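Local coordinates for glycoside hydrolase family 88 protein (Bacteroides vulgatus, PDB 4Q88) that is of unproven function but, as a member of glycoside hydrolase family 88, probably acts as a hydrolase on sugar-containing substrates, at residues K205-R210 with S260-E265; L17-R22 with T310-D315. One frame throughout, in Å; residues are numbered along the deposited sequence.

Contact 1 of 2, residues K205-R210 with S260-E265; sequences KDFWSR and SLIDPE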
loop_
_atom_site.group_PDB
_atom_site.type_symbol
_atom_site.label_atom_id
_atom_site.label_comp_id
_atom_site.label_asym_id
_atom_site.label_seq_id
_atom_site.Cartn_x
_atom_site.Cartn_y
_atom_site.Cartn_z
ATOM N N LYS A 205 -20.967 7.979 7.804
ATOM C CA LYS A 205 -20.389 7.008 6.896
ATOM C C LYS A 205 -19.057 6.517 7.418
ATOM O O LYS A 205 -18.260 7.309 7.956
ATOM C CB LYS A 205 -20.176 7.644 5.545
ATOM C CG LYS A 205 -21.495 7.967 4.827
ATOM C CD LYS A 205 -21.290 8.660 3.482
ATOM C CE LYS A 205 -22.643 8.676 2.679
ATOM N NZ LYS A 205 -22.457 9.154 1.267
ATOM N N ASP A 206 -18.847 5.212 7.377
ATOM C CA ASP A 206 -17.663 4.563 7.940
ATOM C C ASP A 206 -16.591 4.209 6.886
ATOM O O ASP A 206 -16.720 3.205 6.167
ATOM C CB ASP A 206 -18.080 3.303 8.688
ATOM C CG ASP A 206 -16.986 2.776 9.615
ATOM O OD1 ASP A 206 -15.912 3.423 9.803
ATOM O OD2 ASP A 206 -17.270 1.681 10.185
ATOM N N PHE A 207 -15.566 5.047 6.784
ATOM C CA PHE A 207 -14.464 4.882 5.849
ATOM C C PHE A 207 -13.206 4.513 6.628
ATOM O O PHE A 207 -12.727 5.314 7.458
ATOM C CB PHE A 207 -14.258 6.151 5.015
ATOM C CG PHE A 207 -15.424 6.489 4.128
ATOM C CD1 PHE A 207 -15.680 5.722 3.010
ATOM C CD2 PHE A 207 -16.203 7.607 4.376
ATOM C CE1 PHE A 207 -16.720 6.025 2.171
ATOM C CE2 PHE A 207 -17.251 7.910 3.557
ATOM C CZ PHE A 207 -17.526 7.122 2.451
ATOM N N TRP A 208 -12.713 3.291 6.412
ATOM C CA TRP A 208 -11.538 2.838 7.142
ATOM C C TRP A 208 -10.288 3.502 6.641
ATOM O O TRP A 208 -9.960 3.376 5.450
ATOM C CB TRP A 208 -11.417 1.327 7.033
ATOM C CG TRP A 208 -10.319 0.699 7.792
ATOM C CD1 TRP A 208 -9.931 0.986 9.060
ATOM C CD2 TRP A 208 -9.526 -0.411 7.370
ATOM N NE1 TRP A 208 -8.889 0.143 9.440
ATOM C CE2 TRP A 208 -8.636 -0.716 8.411
ATOM C CE3 TRP A 208 -9.447 -1.150 6.171
ATOM C CZ2 TRP A 208 -7.720 -1.786 8.339
ATOM C CZ3 TRP A 208 -8.474 -2.184 6.081
ATOM C CH2 TRP A 208 -7.621 -2.462 7.155
ATOM N N SER A 209 -9.506 4.093 7.545
ATOM C CA SER A 209 -8.272 4.809 7.181
ATOM C C SER A 209 -7.235 3.960 6.486
ATOM O O SER A 209 -6.791 4.333 5.373
ATOM C CB SER A 209 -7.589 5.427 8.437
ATOM O OG SER A 209 -6.382 6.111 8.107
ATOM N N ARG A 210 -6.806 2.839 7.065
ATOM C CA ARG A 210 -5.746 2.053 6.385
ATOM C C ARG A 210 -6.289 1.594 5.015
ATOM O O ARG A 210 -5.547 1.597 4.024
ATOM C CB ARG A 210 -5.269 0.872 7.252
ATOM C CG ARG A 210 -4.462 -0.053 6.443
ATOM C CD ARG A 210 -3.535 -0.926 7.257
ATOM N NE ARG A 210 -4.186 -1.968 8.031
ATOM C CZ ARG A 210 -4.056 -2.131 9.347
ATOM N NH1 ARG A 210 -4.633 -3.194 9.940
ATOM N NH2 ARG A 210 -3.371 -1.276 10.078
ATOM N N SER A 260 -11.658 5.460 11.705
ATOM C CA SER A 260 -12.864 5.813 10.984
ATOM C C SER A 260 -12.709 7.262 10.588
ATOM O O SER A 260 -12.707 8.164 11.452
ATOM C CB SER A 260 -14.143 5.590 11.843
ATOM O OG SER A 260 -15.283 5.776 11.047
ATOM N N LEU A 261 -12.459 7.500 9.300
ATOM C CA LEU A 261 -11.925 8.769 8.843
ATOM C C LEU A 261 -12.794 9.978 9.198
ATOM O O LEU A 261 -12.247 11.018 9.579
ATOM C CB LEU A 261 -11.678 8.735 7.320
ATOM C CG LEU A 261 -10.496 7.925 6.855
ATOM C CD1 LEU A 261 -10.556 7.682 5.338
ATOM C CD2 LEU A 261 -9.180 8.561 7.256
ATOM N N ILE A 262 -14.114 9.818 9.097
ATOM C CA ILE A 262 -14.996 10.924 9.411
ATOM C C ILE A 262 -15.823 10.732 10.708
ATOM O O ILE A 262 -16.661 11.540 11.007
ATOM C CB ILE A 262 -15.818 11.360 8.200
ATOM C CG1 ILE A 262 -16.732 10.247 7.724
ATOM C CG2 ILE A 262 -14.891 11.761 7.031
ATOM C CD1 ILE A 262 -17.751 10.743 6.715
ATOM N N ASP A 263 -15.459 9.737 11.533
ATOM C CA ASP A 263 -15.957 9.610 12.928
ATOM C C ASP A 263 -14.767 9.369 13.872
ATOM O O ASP A 263 -14.513 8.235 14.320
ATOM C CB ASP A 263 -16.975 8.531 13.041
ATOM C CG ASP A 263 -17.764 8.614 14.348
ATOM O OD1 ASP A 263 -17.300 9.297 15.279
ATOM O OD2 ASP A 263 -18.865 8.037 14.449
ATOM N N PRO A 264 -14.032 10.424 14.178
ATOM C CA PRO A 264 -12.894 10.237 15.068
ATOM C C PRO A 264 -13.285 9.702 16.445
ATOM O O PRO A 264 -12.506 8.936 17.015
ATOM C CB PRO A 264 -12.272 11.644 15.190
ATOM C CG PRO A 264 -13.085 12.546 14.375
ATOM C CD PRO A 264 -14.087 11.778 13.595
ATOM N N GLU A 265 -14.486 10.017 16.931
ATOM C CA GLU A 265 -14.932 9.597 18.279
ATOM C C GLU A 265 -15.181 8.077 18.383
ATOM O O GLU A 265 -15.005 7.469 19.442
ATOM C CB GLU A 265 -16.231 10.306 18.595
ATOM C CG GLU A 265 -16.141 11.779 18.947
ATOM C CD GLU A 265 -15.674 12.716 17.834
ATOM O OE1 GLU A 265 -16.029 12.541 16.650
ATOM O OE2 GLU A 265 -14.894 13.625 18.189
HETATM O O HOH W 1 -15.649 7.295 8.719
#
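Ser-260 OG is gripped from two quarters: it donates to Asp-206 OD1 at 2.7 Å and receives a hydrogen bond from water 1. The hydroxyl meets Asp-206 OD1 from above the carboxylate, 42° out of its plane, while OD2 of the same group is taken by His-198. Ser-260 reaches both partners because its OG stands anti to the backbone N (chi1 -172°). Water 1 binds four atoms, donating also to Lys-205 O at 2.7 Å and accepting from Phe-207 N and Ile-262 N, so a single solvent molecule joins both backbones. Beside it the chains meet directly: Leu-261 N points almost straight at Phe-207 O over 2.9 Å, with an N-H...O angle of 171°, in a lone beta bridge pairing Trp-208 with Ser-260. Leu-261 spreads its two methyls along the extended run, CD1 against Phe-207 CB and CD2 3.7 Å from Ser-209 CB, at the start of helix 209-225. In one of its two conformers, Ile-262 also touches Lys-205 and the edge of the Phe-207 ring. Phe-278 of helix 272-287 packs on Leu-261 and Ser-209. In this junction of long loops at the helix ends of a six-hairpin fold, the water satisfies Lys-205 O, Phe-207 N and Ile-262 N, which the lone bridge does not pair, while the hydroxyl shares the Asp-206 carboxylate with His-198.

Contact 2 of 2, residues L17-R22 with T310-D315; sequences LEIIHR and TALQAD
The backbones of helix 13-30 and of the loop that follows helix 293-311 stay well apart where Ile-19 faces Leu-312, their CA atoms 8.7 Å from each other, and draw closer at Arg-22 and Asp-315. Side chains fill the interval, joining the first helix of this helix-rich six-hairpin fold to the end of a late one. Leu-312, the first residue to leave helical geometry, places CD2 3.8 Å from Ile-19 CG2, and the two branched chains cross obliquely. The same methyl also touches Arg-22 NH1, which passes near Leu-312 CG as well. Arg-22 starts out extended, CG anti to the backbone N (chi1 -172°), then bends at chi3 (-28°), which turns the guanidinium back along its own helix. There Glu-18, one turn earlier, takes it side-on: NH2 reaches Glu-18 OE1 at 2.9 Å through the syn lone pair, nearly straight at 177°, and NE holds Glu-18 OE2 at 3.0 Å. The remaining nitrogen, NH1, faces the loop, where it makes two weak, strongly bent bonds, to Gln-313 O at 3.2 Å and to Ala-314 O at the same length. Arg-22 CD also rests against Ala-314 O. Were Arg-22 reduced to an alanine, the Glu-18 carboxylate would probably lose its charged mate, and the Gln-313 and Ala-314 carbonyls their weak donor. The two-pronged pairing with Glu-18 holds the guanidinium flat and presents NH1 to segment 312-315, so the link across amounts to apolar contact plus two weak bonds.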
loop_
_atom_site.group_PDB
_atom_site.type_symbol
_atom_site.label_atom_id
_atom_site.label_comp_id
_atom_site.label_asym_id
_atom_site.label_seq_id
_atom_site.Cartn_x
_atom_site.Cartn_y
_atom_site.Cartn_z
ATOM N N LEU A 17 17.670 10.588 6.116
ATOM C CA LEU A 17 18.339 9.349 5.818
ATOM C C LEU A 17 18.725 8.620 7.090
ATOM O O LEU A 17 18.646 7.387 7.146
ATOM C CB LEU A 17 19.569 9.581 4.904
ATOM C CG LEU A 17 19.137 9.943 3.493
ATOM C CD1 LEU A 17 20.312 10.538 2.708
ATOM C CD2 LEU A 17 18.543 8.761 2.731
ATOM N N GLU A 18 19.160 9.355 8.118
ATOM C CA GLU A 18 19.441 8.724 9.409
ATOM C C GLU A 18 18.214 7.944 9.937
ATOM O O GLU A 18 18.338 6.826 10.455
ATOM C CB GLU A 18 19.875 9.772 10.451
ATOM C CG GLU A 18 20.289 9.148 11.767
ATOM C CD GLU A 18 19.104 8.817 12.678
ATOM O OE1 GLU A 18 18.115 9.587 12.712
ATOM O OE2 GLU A 18 19.168 7.793 13.396
ATOM N N ILE A 19 17.053 8.567 9.829
ATOM C CA ILE A 19 15.773 7.932 10.234
ATOM C C ILE A 19 15.504 6.678 9.416
ATOM O O ILE A 19 15.239 5.611 9.978
ATOM C CB ILE A 19 14.599 8.910 10.106
ATOM C CG1 ILE A 19 14.730 9.991 11.202
ATOM C CG2 ILE A 19 13.273 8.159 10.228
ATOM C CD1 ILE A 19 13.806 11.178 11.045
ATOM N N ILE A 20 15.630 6.808 8.088
ATOM C CA ILE A 20 15.382 5.694 7.190
ATOM C C ILE A 20 16.286 4.527 7.541
ATOM O O ILE A 20 15.840 3.387 7.707
ATOM C CB ILE A 20 15.532 6.150 5.729
ATOM C CG1 ILE A 20 14.347 7.056 5.366
ATOM C CG2 ILE A 20 15.559 4.974 4.785
ATOM C CD1 ILE A 20 14.492 7.731 4.023
ATOM N N HIS A 21 17.569 4.806 7.693
ATOM C CA HIS A 21 18.482 3.727 8.002
ATOM C C HIS A 21 18.262 3.153 9.415
ATOM O O HIS A 21 18.367 1.953 9.589
ATOM C CB HIS A 21 19.924 4.184 7.802
ATOM C CG HIS A 21 20.280 4.425 6.383
ATOM N ND1 HIS A 21 20.243 3.433 5.434
ATOM C CD2 HIS A 21 20.711 5.535 5.746
ATOM C CE1 HIS A 21 20.657 3.914 4.276
ATOM N NE2 HIS A 21 20.907 5.195 4.428
ATOM N N ARG A 22 17.952 4.001 10.403
ATOM C CA ARG A 22 17.654 3.536 11.766
ATOM C C ARG A 22 16.511 2.523 11.757
ATOM O O ARG A 22 16.615 1.401 12.276
ATOM C CB ARG A 22 17.293 4.714 12.665
ATOM C CG ARG A 22 17.169 4.306 14.111
ATOM C CD ARG A 22 16.521 5.324 15.019
ATOM N NE ARG A 22 16.662 6.727 14.634
ATOM C CZ ARG A 22 15.823 7.678 15.029
ATOM N NH1 ARG A 22 14.781 7.396 15.814
ATOM N NH2 ARG A 22 15.983 8.918 14.608
ATOM N N THR A 310 5.847 11.301 16.764
ATOM C CA THR A 310 5.005 10.426 17.563
ATOM C C THR A 310 5.093 8.950 17.176
ATOM O O THR A 310 5.240 8.087 18.037
ATOM C CB THR A 310 3.552 10.928 17.539
ATOM O OG1 THR A 310 3.504 12.253 18.081
ATOM C CG2 THR A 310 2.631 10.031 18.317
ATOM N N ALA A 311 4.972 8.622 15.881
ATOM C CA ALA A 311 5.008 7.211 15.501
ATOM C C ALA A 311 6.404 6.625 15.661
ATOM O O ALA A 311 6.571 5.524 16.203
ATOM C CB ALA A 311 4.516 7.047 14.073
ATOM N N LEU A 312 7.400 7.339 15.146
ATOM C CA LEU A 312 8.791 6.913 15.259
ATOM C C LEU A 312 9.246 6.925 16.711
ATOM O O LEU A 312 9.096 7.941 17.384
ATOM C CB LEU A 312 9.681 7.866 14.473
ATOM C CG LEU A 312 11.186 7.607 14.455
ATOM C CD1 LEU A 312 11.479 6.260 13.843
ATOM C CD2 LEU A 312 11.911 8.699 13.708
ATOM N N GLN A 313 9.776 5.799 17.162
ATOM C CA GLN A 313 10.402 5.740 18.475
ATOM C C GLN A 313 11.934 5.828 18.328
ATOM O O GLN A 313 12.483 5.657 17.231
ATOM C CB GLN A 313 9.939 4.475 19.189
ATOM C CG GLN A 313 8.408 4.356 19.208
ATOM C CD GLN A 313 7.896 3.171 20.013
ATOM O OE1 GLN A 313 8.679 2.381 20.551
ATOM N NE2 GLN A 313 6.577 3.050 20.108
ATOM N N ALA A 314 12.625 6.131 19.429
ATOM C CA ALA A 314 14.077 6.342 19.377
ATOM C C ALA A 314 14.886 5.223 18.757
ATOM O O ALA A 314 15.861 5.492 18.098
ATOM C CB ALA A 314 14.628 6.621 20.798
ATOM N N ASP A 315 14.536 3.975 19.018
ATOM C CA ASP A 315 15.293 2.851 18.467
ATOM C C ASP A 315 14.904 2.445 17.015
ATOM O O ASP A 315 15.479 1.518 16.459
ATOM C CB ASP A 315 15.206 1.645 19.401
ATOM C CG ASP A 315 13.824 1.028 19.457
ATOM O OD1 ASP A 315 12.801 1.592 18.946
ATOM O OD2 ASP A 315 13.774 -0.061 20.051
#

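Overall arrangement
Two ways of joining distant parts of a helix-rich six-hairpin fold are illustrated here. Contact 1 is buried and ties loop to loop, the run entering helix 209-225 to the segment before helix 272-287, whereas contact 2 lies at the surface and sets the N-terminal helix 13-30 against the end of helix 293-311. They share no element: their centres are 27 Å apart and nearest atoms about 12 Å, yet contact 1 is nested inside the chain loop that contact 2 closes. The buried site relies on direct backbone pairing and an ordered water; the outer one relies on an arginine whose charge is met chiefly by its own helix, with only weak bonds across.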